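Local coordinates for protein ORF98 PTP-2 (PDB 6I28) that probably removes phosphate from phosphotyrosine and phosphoserine or phosphothreonine in proteins, as a viral member of the dual-specificity phosphatase family, at residues P60-H64 with K92-K98; I14-V20 with A115-I119; C41-L45 with L85-L89. All blocks are in the same frame, centred on the assembly; numbering follows the deposited sequence.

Interaction 1: residues P60-H64 with K92-K98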
loop_
_atom_site.group_PDB
_atom_site.type_symbol
_atom_site.label_atom_id
_atom_site.label_comp_id
_atom_site.label_asym_id
_atom_site.label_seq_id
_atom_site.Cartn_x
_atom_site.Cartn_y
_atom_site.Cartn_z
ATOM N N PRO A 60 -16.405 4.017 -8.809
ATOM C CA PRO A 60 -17.590 3.144 -8.650
ATOM C C PRO A 60 -17.525 2.465 -7.292
ATOM O O PRO A 60 -16.451 2.304 -6.669
ATOM C CB PRO A 60 -17.459 2.130 -9.779
ATOM C CG PRO A 60 -16.627 2.913 -10.881
ATOM C CD PRO A 60 -15.637 3.736 -10.044
ATOM N N ASP A 61 -18.696 2.074 -6.823
ATOM C CA ASP A 61 -18.817 1.348 -5.570
ATOM C C ASP A 61 -17.835 0.191 -5.549
ATOM O O ASP A 61 -17.807 -0.631 -6.472
ATOM C CB ASP A 61 -20.239 0.811 -5.397
ATOM C CG ASP A 61 -21.249 1.902 -5.101
ATOM O OD1 ASP A 61 -20.884 2.929 -4.474
ATOM O OD2 ASP A 61 -22.407 1.724 -5.488
ATOM N N GLY A 62 -17.020 0.139 -4.510
ATOM C CA GLY A 62 -16.126 -0.933 -4.325
ATOM C C GLY A 62 -14.731 -0.645 -4.790
ATOM O O GLY A 62 -13.827 -1.384 -4.447
ATOM N N ASP A 63 -14.545 0.413 -5.578
ATOM C CA ASP A 63 -13.222 0.757 -6.086
ATOM C C ASP A 63 -12.519 1.796 -5.245
ATOM O O ASP A 63 -11.356 2.141 -5.557
ATOM C CB ASP A 63 -13.272 1.229 -7.541
ATOM C CG ASP A 63 -13.632 0.116 -8.513
ATOM O OD1 ASP A 63 -13.480 -1.077 -8.171
ATOM O OD2 ASP A 63 -14.125 0.433 -9.605
ATOM N N HIS A 64 -13.075 2.161 -4.104
ATOM C CA HIS A 64 -12.393 3.062 -3.174
ATOM C C HIS A 64 -12.587 2.526 -1.765
ATOM O O HIS A 64 -13.713 2.489 -1.261
ATOM C CB HIS A 64 -12.914 4.483 -3.296
ATOM C CG HIS A 64 -12.058 5.490 -2.603
ATOM N ND1 HIS A 64 -12.138 6.843 -2.862
ATOM C CD2 HIS A 64 -11.095 5.337 -1.662
ATOM C CE1 HIS A 64 -11.251 7.471 -2.110
ATOM N NE2 HIS A 64 -10.607 6.580 -1.374
ATOM N N LYS A 92 -8.606 -6.888 -6.803
ATOM C CA LYS A 92 -8.672 -5.792 -7.774
ATOM C C LYS A 92 -7.643 -5.964 -8.870
ATOM O O LYS A 92 -7.923 -5.715 -10.047
ATOM C CB LYS A 92 -8.499 -4.461 -7.076
ATOM C CG LYS A 92 -9.760 -4.083 -6.219
ATOM C CD LYS A 92 -11.096 -3.920 -6.981
ATOM C CE LYS A 92 -12.220 -3.678 -5.998
ATOM N NZ LYS A 92 -13.499 -3.471 -6.754
ATOM N N ILE A 93 -6.446 -6.401 -8.514
ATOM C CA ILE A 93 -5.406 -6.553 -9.517
ATOM C C ILE A 93 -5.667 -7.777 -10.388
ATOM O O ILE A 93 -5.725 -7.664 -11.610
ATOM C CB ILE A 93 -4.038 -6.586 -8.837
ATOM C CG1 ILE A 93 -3.751 -5.195 -8.254
ATOM C CG2 ILE A 93 -2.967 -6.996 -9.787
ATOM C CD1 ILE A 93 -2.656 -5.220 -7.220
ATOM N N HIS A 94 -5.850 -8.954 -9.777
ATOM C CA HIS A 94 -5.919 -10.202 -10.539
ATOM C C HIS A 94 -7.313 -10.511 -11.078
ATOM O O HIS A 94 -7.436 -11.089 -12.163
ATOM C CB HIS A 94 -5.426 -11.348 -9.646
ATOM C CG HIS A 94 -3.958 -11.310 -9.436
ATOM N ND1 HIS A 94 -3.380 -10.716 -8.338
ATOM C CD2 HIS A 94 -2.941 -11.682 -10.250
ATOM C CE1 HIS A 94 -2.068 -10.783 -8.444
ATOM N NE2 HIS A 94 -1.778 -11.365 -9.596
ATOM N N ASN A 95 -8.367 -10.235 -10.336
ATOM C CA ASN A 95 -9.690 -10.588 -10.836
ATOM C C ASN A 95 -10.376 -9.463 -11.593
ATOM O O ASN A 95 -11.177 -9.726 -12.504
ATOM C CB ASN A 95 -10.562 -11.059 -9.673
ATOM C CG ASN A 95 -10.034 -12.354 -9.047
ATOM O OD1 ASN A 95 -9.811 -12.444 -7.835
ATOM N ND2 ASN A 95 -9.786 -13.338 -9.877
ATOM N N GLU A 96 -10.095 -8.216 -11.253
ATOM C CA GLU A 96 -10.726 -7.098 -11.921
ATOM C C GLU A 96 -9.741 -6.271 -12.711
ATOM O O GLU A 96 -10.164 -5.380 -13.435
ATOM C CB GLU A 96 -11.427 -6.180 -10.924
ATOM C CG GLU A 96 -12.302 -6.932 -10.018
ATOM C CD GLU A 96 -13.206 -6.066 -9.190
ATOM O OE1 GLU A 96 -13.012 -4.847 -9.196
ATOM O OE2 GLU A 96 -14.147 -6.634 -8.551
ATOM N N HIS A 97 -8.477 -6.665 -12.785
ATOM C CA HIS A 97 -7.450 -6.077 -13.687
ATOM C C HIS A 97 -7.290 -4.556 -13.584
ATOM O O HIS A 97 -7.034 -3.930 -14.607
ATOM C CB HIS A 97 -7.809 -6.430 -15.133
ATOM C CG HIS A 97 -7.864 -7.898 -15.364
ATOM N ND1 HIS A 97 -9.036 -8.562 -15.522
ATOM C CD2 HIS A 97 -6.892 -8.821 -15.425
ATOM C CE1 HIS A 97 -8.796 -9.836 -15.664
ATOM N NE2 HIS A 97 -7.497 -10.023 -15.614
ATOM N N LYS A 98 -7.340 -4.021 -12.376
ATOM C CA LYS A 98 -7.217 -2.615 -12.090
ATOM C C LYS A 98 -5.848 -2.338 -11.509
ATOM O O LYS A 98 -5.233 -3.208 -10.876
ATOM C CB LYS A 98 -8.341 -2.234 -11.138
ATOM C CG LYS A 98 -9.764 -2.260 -11.817
ATOM C CD LYS A 98 -10.838 -2.337 -10.784
ATOM C CE LYS A 98 -12.204 -2.228 -11.491
ATOM N NZ LYS A 98 -13.352 -2.562 -10.556
HETATM O O HOH W 1 -15.687 -1.508 -10.504
#
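D63 turns its carboxylate into a pair of lysine ammonium groups, and OD1 is the atom that does most of the work. K92 NZ approaches D63 OD1 nearly end-on, close to the direction of the CG-OD1 bond, at 2.8 Å. K98 NZ sits equally close to D63 OD1, 2.8 Å away, but comes from the syn side and lies 23° out of the carboxylate plane; it also makes a weak second bond to D63 OD2 at 3.2 Å. The side chain of K98 runs extended beyond CG and crosses that of D63 at about a right angle. K92 instead bends early, at chi2 (-61°), and then runs straight, a course that carries NZ from the end of helix 82-95 over to the turn.

E96 closes the ring of charges. Its OE1 accepts from K92 NZ at 2.8 Å and from K98 NZ at 2.7 Å, the two lysines reaching it from opposite faces of the carboxylate. A water also bridges D63 and K98, giving a hydrogen to D63 OD2 at 2.6 Å and accepting from K98 NZ. K92 NZ has a further, weak bond to the carbonyl G62 O at 3.1 Å.

The acidic partner is presented by a type II beta turn, P60 to D63, in which G62 takes backbone angles suited to glycine. The turn leads into strand 64-68, while K98 follows the end of the helix.

Two carboxylates and two ammonium groups alternate in this network, and each ammonium bridges D63 OD1 and E96 OE1, themselves 3.9 Å apart. The positive charges probably offset the repulsion between the carboxylates and favour their ionised forms. This salt-bridge network thus ties the surface turn to the last turn of helix 82-95 and the residues just after it.

Interaction 2: residues I14-V20 with A115-I119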
loop_
_atom_site.group_PDB
_atom_site.type_symbol
_atom_site.label_atom_id
_atom_site.label_comp_id
_atom_site.label_asym_id
_atom_site.label_seq_id
_atom_site.Cartn_x
_atom_site.Cartn_y
_atom_site.Cartn_z
ATOM N N ILE A 14 4.948 2.384 -8.769
ATOM C CA ILE A 14 5.882 1.418 -8.184
ATOM C C ILE A 14 6.129 0.220 -9.112
ATOM O O ILE A 14 7.267 -0.238 -9.273
ATOM C CB ILE A 14 5.341 0.953 -6.806
ATOM C CG1 ILE A 14 5.153 2.126 -5.840
ATOM C CG2 ILE A 14 6.273 -0.097 -6.163
ATOM C CD1 ILE A 14 6.417 3.010 -5.717
ATOM N N ASN A 15 5.093 -0.350 -9.709
ATOM C CA ASN A 15 5.189 -1.413 -10.697
ATOM C C ASN A 15 3.946 -1.320 -11.581
ATOM O O ASN A 15 3.239 -0.319 -11.548
ATOM C CB ASN A 15 5.386 -2.782 -10.028
ATOM C CG ASN A 15 4.207 -3.238 -9.207
ATOM O OD1 ASN A 15 3.089 -2.705 -9.296
ATOM N ND2 ASN A 15 4.444 -4.269 -8.390
ATOM N N GLN A 16 3.692 -2.355 -12.397
ATOM C CA GLN A 16 2.580 -2.264 -13.337
ATOM C C GLN A 16 1.231 -2.226 -12.631
ATOM O O GLN A 16 0.253 -1.826 -13.250
ATOM C CB GLN A 16 2.621 -3.422 -14.328
ATOM C CG GLN A 16 3.453 -3.095 -15.603
ATOM C CD GLN A 16 3.340 -1.623 -16.117
ATOM O OE1 GLN A 16 4.349 -0.919 -16.274
ATOM N NE2 GLN A 16 2.109 -1.168 -16.359
ATOM N N ASP A 17 1.166 -2.603 -11.350
ATOM C CA ASP A 17 -0.101 -2.689 -10.622
ATOM C C ASP A 17 -0.334 -1.602 -9.586
ATOM O O ASP A 17 -1.488 -1.394 -9.177
ATOM C CB ASP A 17 -0.207 -4.029 -9.852
ATOM C CG ASP A 17 -0.015 -5.233 -10.707
ATOM O OD1 ASP A 17 -0.604 -5.268 -11.818
ATOM O OD2 ASP A 17 0.785 -6.180 -10.294
ATOM N N LEU A 18 0.718 -0.930 -9.097
ATOM C CA LEU A 18 0.649 -0.127 -7.888
ATOM C C LEU A 18 1.266 1.251 -8.061
ATOM O O LEU A 18 2.347 1.374 -8.651
ATOM C CB LEU A 18 1.409 -0.808 -6.718
ATOM C CG LEU A 18 0.891 -2.124 -6.193
ATOM C CD1 LEU A 18 1.827 -2.582 -5.098
ATOM C CD2 LEU A 18 -0.579 -2.022 -5.698
ATOM N N PHE A 19 0.557 2.263 -7.558
ATOM C CA PHE A 19 1.052 3.596 -7.216
ATOM C C PHE A 19 1.052 3.809 -5.705
ATOM O O PHE A 19 0.207 3.274 -4.976
ATOM C CB PHE A 19 0.204 4.695 -7.857
ATOM C CG PHE A 19 0.177 4.660 -9.344
ATOM C CD1 PHE A 19 -0.591 3.753 -10.039
ATOM C CD2 PHE A 19 0.914 5.570 -10.063
ATOM C CE1 PHE A 19 -0.591 3.773 -11.404
ATOM C CE2 PHE A 19 0.896 5.564 -11.431
ATOM C CZ PHE A 19 0.162 4.670 -12.088
ATOM N N VAL A 20 2.028 4.582 -5.222
ATOM C CA VAL A 20 2.074 5.026 -3.826
ATOM C C VAL A 20 2.224 6.550 -3.775
ATOM O O VAL A 20 3.027 7.142 -4.509
ATOM C CB VAL A 20 3.235 4.382 -3.048
ATOM C CG1 VAL A 20 3.333 5.048 -1.711
ATOM C CG2 VAL A 20 3.087 2.925 -2.973
ATOM N N ALA A 115 2.180 -1.373 0.306
ATOM C CA ALA A 115 2.771 -1.702 -0.991
ATOM C C ALA A 115 3.889 -2.716 -0.837
ATOM O O ALA A 115 3.940 -3.719 -1.576
ATOM C CB ALA A 115 3.262 -0.434 -1.662
ATOM N N ILE A 116 4.752 -2.521 0.159
ATOM C CA ILE A 116 5.885 -3.414 0.366
ATOM C C ILE A 116 5.366 -4.792 0.717
ATOM O O ILE A 116 5.870 -5.799 0.226
ATOM C CB ILE A 116 6.827 -2.849 1.450
ATOM C CG1 ILE A 116 7.588 -1.604 0.965
ATOM C CG2 ILE A 116 7.835 -3.934 1.954
ATOM C CD1 ILE A 116 8.527 -0.928 1.997
ATOM N N TYR A 117 4.322 -4.859 1.539
ATOM C CA TYR A 117 3.793 -6.147 1.960
ATOM C C TYR A 117 3.141 -6.878 0.790
ATOM O O TYR A 117 3.332 -8.096 0.616
ATOM C CB TYR A 117 2.750 -5.955 3.057
ATOM C CG TYR A 117 2.128 -7.281 3.505
ATOM C CD1 TYR A 117 2.873 -8.287 4.004
ATOM C CD2 TYR A 117 0.774 -7.490 3.401
ATOM C CE1 TYR A 117 2.310 -9.509 4.428
ATOM C CE2 TYR A 117 0.162 -8.673 3.794
ATOM C CZ TYR A 117 0.922 -9.695 4.301
ATOM O OH TYR A 117 0.361 -10.895 4.708
ATOM N N TYR A 118 2.363 -6.158 -0.027
ATOM C CA TYR A 118 1.858 -6.760 -1.233
ATOM C C TYR A 118 2.940 -7.351 -2.097
ATOM O O TYR A 118 2.781 -8.471 -2.583
ATOM C CB TYR A 118 1.004 -5.770 -2.028
ATOM C CG TYR A 118 0.368 -6.397 -3.216
ATOM C CD1 TYR A 118 -0.806 -7.120 -3.051
ATOM C CD2 TYR A 118 0.937 -6.358 -4.497
ATOM C CE1 TYR A 118 -1.407 -7.738 -4.082
ATOM C CE2 TYR A 118 0.271 -6.980 -5.582
ATOM C CZ TYR A 118 -0.886 -7.694 -5.341
ATOM O OH TYR A 118 -1.582 -8.360 -6.330
ATOM N N ILE A 119 4.104 -6.678 -2.224
ATOM C CA ILE A 119 5.182 -7.221 -3.043
ATOM C C ILE A 119 5.892 -8.388 -2.356
ATOM O O ILE A 119 6.226 -9.379 -3.009
ATOM C CB ILE A 119 6.128 -6.039 -3.389
ATOM C CG1 ILE A 119 5.413 -5.068 -4.368
ATOM C CG2 ILE A 119 7.477 -6.519 -3.954
ATOM C CD1 ILE A 119 6.226 -3.875 -4.749
HETATM O O HOH W 2 0.276 -8.833 -8.276
#
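V20 and A115 make the tightest approach here, V20 CG2 lying 3.6 Å from A115 CB. With V20 CG1 anti to the backbone N (chi1 171°), it is CG2 that faces the alanine. L18, two residues back on that side of the strand, sends CD1 obliquely to the Y118 ring, 3.9 Å from Y118 CD2, and the same methyl also skirts A115 and I119.

I119 reaches the loop before the strand. Its CD1 touches I14 CG2 at 4.0 Å and, meeting N15 from the opposite direction, the amide ND2. N15 CG sits between the backbone N and the carbonyl carbon (chi1 66°). N15 OD1 thereby folds back to accept from D17 N at 2.8 Å, an Asx turn; the donor stands 42° out of the carbonyl plane. Between loop and helix, a water lies 2.7 Å from Y118 OH and donates weakly to D17 OD2.

Strand 18-21 lies between strands 11-13 and 100-103 in the main sheet, and V100 and I102 border L18. Residues 115-119 of helix 110-123 run roughly antiparallel to residues 18-20, with I93 of helix 82-95 against Y118 and V134 of helix 127-137 against I14 and I119.

Interaction 3: residues C41-L45 with L85-L89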
loop_
_atom_site.group_PDB
_atom_site.type_symbol
_atom_site.label_atom_id
_atom_site.label_comp_id
_atom_site.label_asym_id
_atom_site.label_seq_id
_atom_site.Cartn_x
_atom_site.Cartn_y
_atom_site.Cartn_z
ATOM N N CYS A 41 -8.486 1.940 -8.859
ATOM C CA CYS A 41 -8.870 1.708 -7.471
ATOM C C CYS A 41 -7.918 2.507 -6.585
ATOM O O CYS A 41 -6.778 2.770 -6.942
ATOM C CB CYS A 41 -8.898 0.171 -7.292
ATOM S SG CYS A 41 -8.514 -0.523 -5.803
ATOM N N VAL A 42 -8.443 2.939 -5.466
ATOM C CA VAL A 42 -7.740 3.769 -4.512
ATOM C C VAL A 42 -7.915 3.170 -3.126
ATOM O O VAL A 42 -9.027 2.855 -2.719
ATOM C CB VAL A 42 -8.242 5.219 -4.556
ATOM C CG1 VAL A 42 -7.508 5.994 -3.502
ATOM C CG2 VAL A 42 -8.057 5.852 -5.919
ATOM N N VAL A 43 -6.817 3.014 -2.393
ATOM C CA VAL A 43 -6.856 2.631 -0.986
ATOM C C VAL A 43 -6.341 3.827 -0.186
ATOM O O VAL A 43 -5.143 4.174 -0.254
ATOM C CB VAL A 43 -6.001 1.380 -0.689
ATOM C CG1 VAL A 43 -5.990 1.022 0.775
ATOM C CG2 VAL A 43 -6.487 0.239 -1.538
ATOM N N SER A 44 -7.147 4.319 0.690
ATOM C CA SER A 44 -6.851 5.500 1.510
ATOM C C SER A 44 -6.556 5.011 2.922
ATOM O O SER A 44 -7.451 4.515 3.640
ATOM C CB SER A 44 -8.023 6.491 1.514
ATOM O OG SER A 44 -8.334 7.056 0.255
ATOM N N LEU A 45 -5.322 5.178 3.357
ATOM C CA LEU A 45 -4.869 4.791 4.688
ATOM C C LEU A 45 -4.579 6.094 5.435
ATOM O O LEU A 45 -3.445 6.593 5.474
ATOM C CB LEU A 45 -3.665 3.939 4.582
ATOM C CG LEU A 45 -3.832 2.622 3.844
ATOM C CD1 LEU A 45 -2.469 1.926 3.908
ATOM C CD2 LEU A 45 -4.926 1.814 4.350
ATOM N N LEU A 85 -6.721 -5.950 3.590
ATOM C CA LEU A 85 -6.165 -5.049 2.593
ATOM C C LEU A 85 -5.447 -5.822 1.495
ATOM O O LEU A 85 -5.579 -5.521 0.311
ATOM C CB LEU A 85 -5.201 -4.084 3.271
ATOM C CG LEU A 85 -5.911 -2.964 4.059
ATOM C CD1 LEU A 85 -4.924 -2.313 4.996
ATOM C CD2 LEU A 85 -6.556 -1.911 3.100
ATOM N N PHE A 86 -4.620 -6.781 1.883
ATOM C CA PHE A 86 -3.971 -7.626 0.888
ATOM C C PHE A 86 -4.946 -8.272 -0.080
ATOM O O PHE A 86 -4.731 -8.249 -1.305
ATOM C CB PHE A 86 -3.099 -8.703 1.526
ATOM C CG PHE A 86 -2.443 -9.607 0.507
ATOM C CD1 PHE A 86 -1.269 -9.239 -0.119
ATOM C CD2 PHE A 86 -3.074 -10.763 0.080
ATOM C CE1 PHE A 86 -0.727 -10.027 -1.060
ATOM C CE2 PHE A 86 -2.521 -11.534 -0.889
ATOM C CZ PHE A 86 -1.302 -11.185 -1.401
ATOM N N ASN A 87 -6.015 -8.870 0.456
ATOM C CA ASN A 87 -6.996 -9.560 -0.369
ATOM C C ASN A 87 -7.726 -8.596 -1.264
ATOM O O ASN A 87 -7.994 -8.920 -2.427
ATOM C CB ASN A 87 -7.947 -10.305 0.511
ATOM C CG ASN A 87 -7.320 -11.508 1.103
ATOM O OD1 ASN A 87 -6.509 -12.155 0.475
ATOM N ND2 ASN A 87 -7.689 -11.825 2.331
ATOM N N TYR A 88 -8.001 -7.377 -0.786
ATOM C CA TYR A 88 -8.579 -6.361 -1.654
ATOM C C TYR A 88 -7.664 -6.046 -2.833
ATOM O O TYR A 88 -8.071 -6.060 -4.008
ATOM C CB TYR A 88 -8.863 -5.120 -0.848
ATOM C CG TYR A 88 -9.524 -4.020 -1.617
ATOM C CD1 TYR A 88 -10.908 -4.005 -1.819
ATOM C CD2 TYR A 88 -8.779 -2.991 -2.172
ATOM C CE1 TYR A 88 -11.468 -2.985 -2.506
ATOM C CE2 TYR A 88 -9.363 -1.961 -2.855
ATOM C CZ TYR A 88 -10.726 -1.950 -3.020
ATOM O OH TYR A 88 -11.248 -0.898 -3.745
ATOM N N LEU A 89 -6.373 -5.824 -2.544
ATOM C CA LEU A 89 -5.466 -5.549 -3.653
ATOM C C LEU A 89 -5.422 -6.725 -4.632
ATOM O O LEU A 89 -5.460 -6.535 -5.848
ATOM C CB LEU A 89 -4.088 -5.295 -3.085
ATOM C CG LEU A 89 -3.939 -3.985 -2.273
ATOM C CD1 LEU A 89 -2.566 -4.090 -1.563
ATOM C CD2 LEU A 89 -4.022 -2.754 -3.080
#
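Y88 OH is held by a hydrogen bond to G62 O, in the turn before strand 64-68, and its ring lies against C41 and V43 of strand 41-46. C41 is modelled in two conformers; in one of them C41 SG lies 3.4 Å from Y88 CE2, oblique to the ring, so this sulfur-aromatic contact is tentative. Y88 CG is anti to the backbone N (chi1 -177°), which swings the ring from the helix toward the strand. V43 slides past it in the opposite direction, V43 CG2 coming to 3.9 Å from Y88 CE2.

Helix 82-95 packs here on the central sheet of the phosphatase fold, residues 85-89 running nearly antiparallel to 41-45; the axes of the two segments are 10.7 Å apart. V43 divides its methyls between three helix residues: CG2 serves Y88 and, more loosely, L89 CD2, while V43 CG1 meets L85 CD2 at 3.8 Å. Further along the strand, L45 and L85 pass in opposite directions and touch through L45 CD2 and L85 CD1, 4.2 Å apart. L65 of strand 64-68 flanks L85 and Y88, and L114 of helix 110-123 lies against L85 and L89.

Overall arrangement
Interactions 2 and 3 are buried, each packing a helix segment, roughly antiparallel, on a strand of the same sheet through mostly apolar side chains. Interaction 1 lies at the surface, where charged groups and a water do the joining. It shares helix 82-95 with interaction 3: the helix packs on the sheet through 85-89, and its C-terminal end takes part in the salt bridges, while the bond from Y88 to G62 links the two contacts, as does that between S44 and H64. Interactions 2 and 3 meet where Y118 packs on F86 and L89. I93 and H94 also touch Y118, bringing interaction 1 against interaction 2, whose chain loop encloses both others.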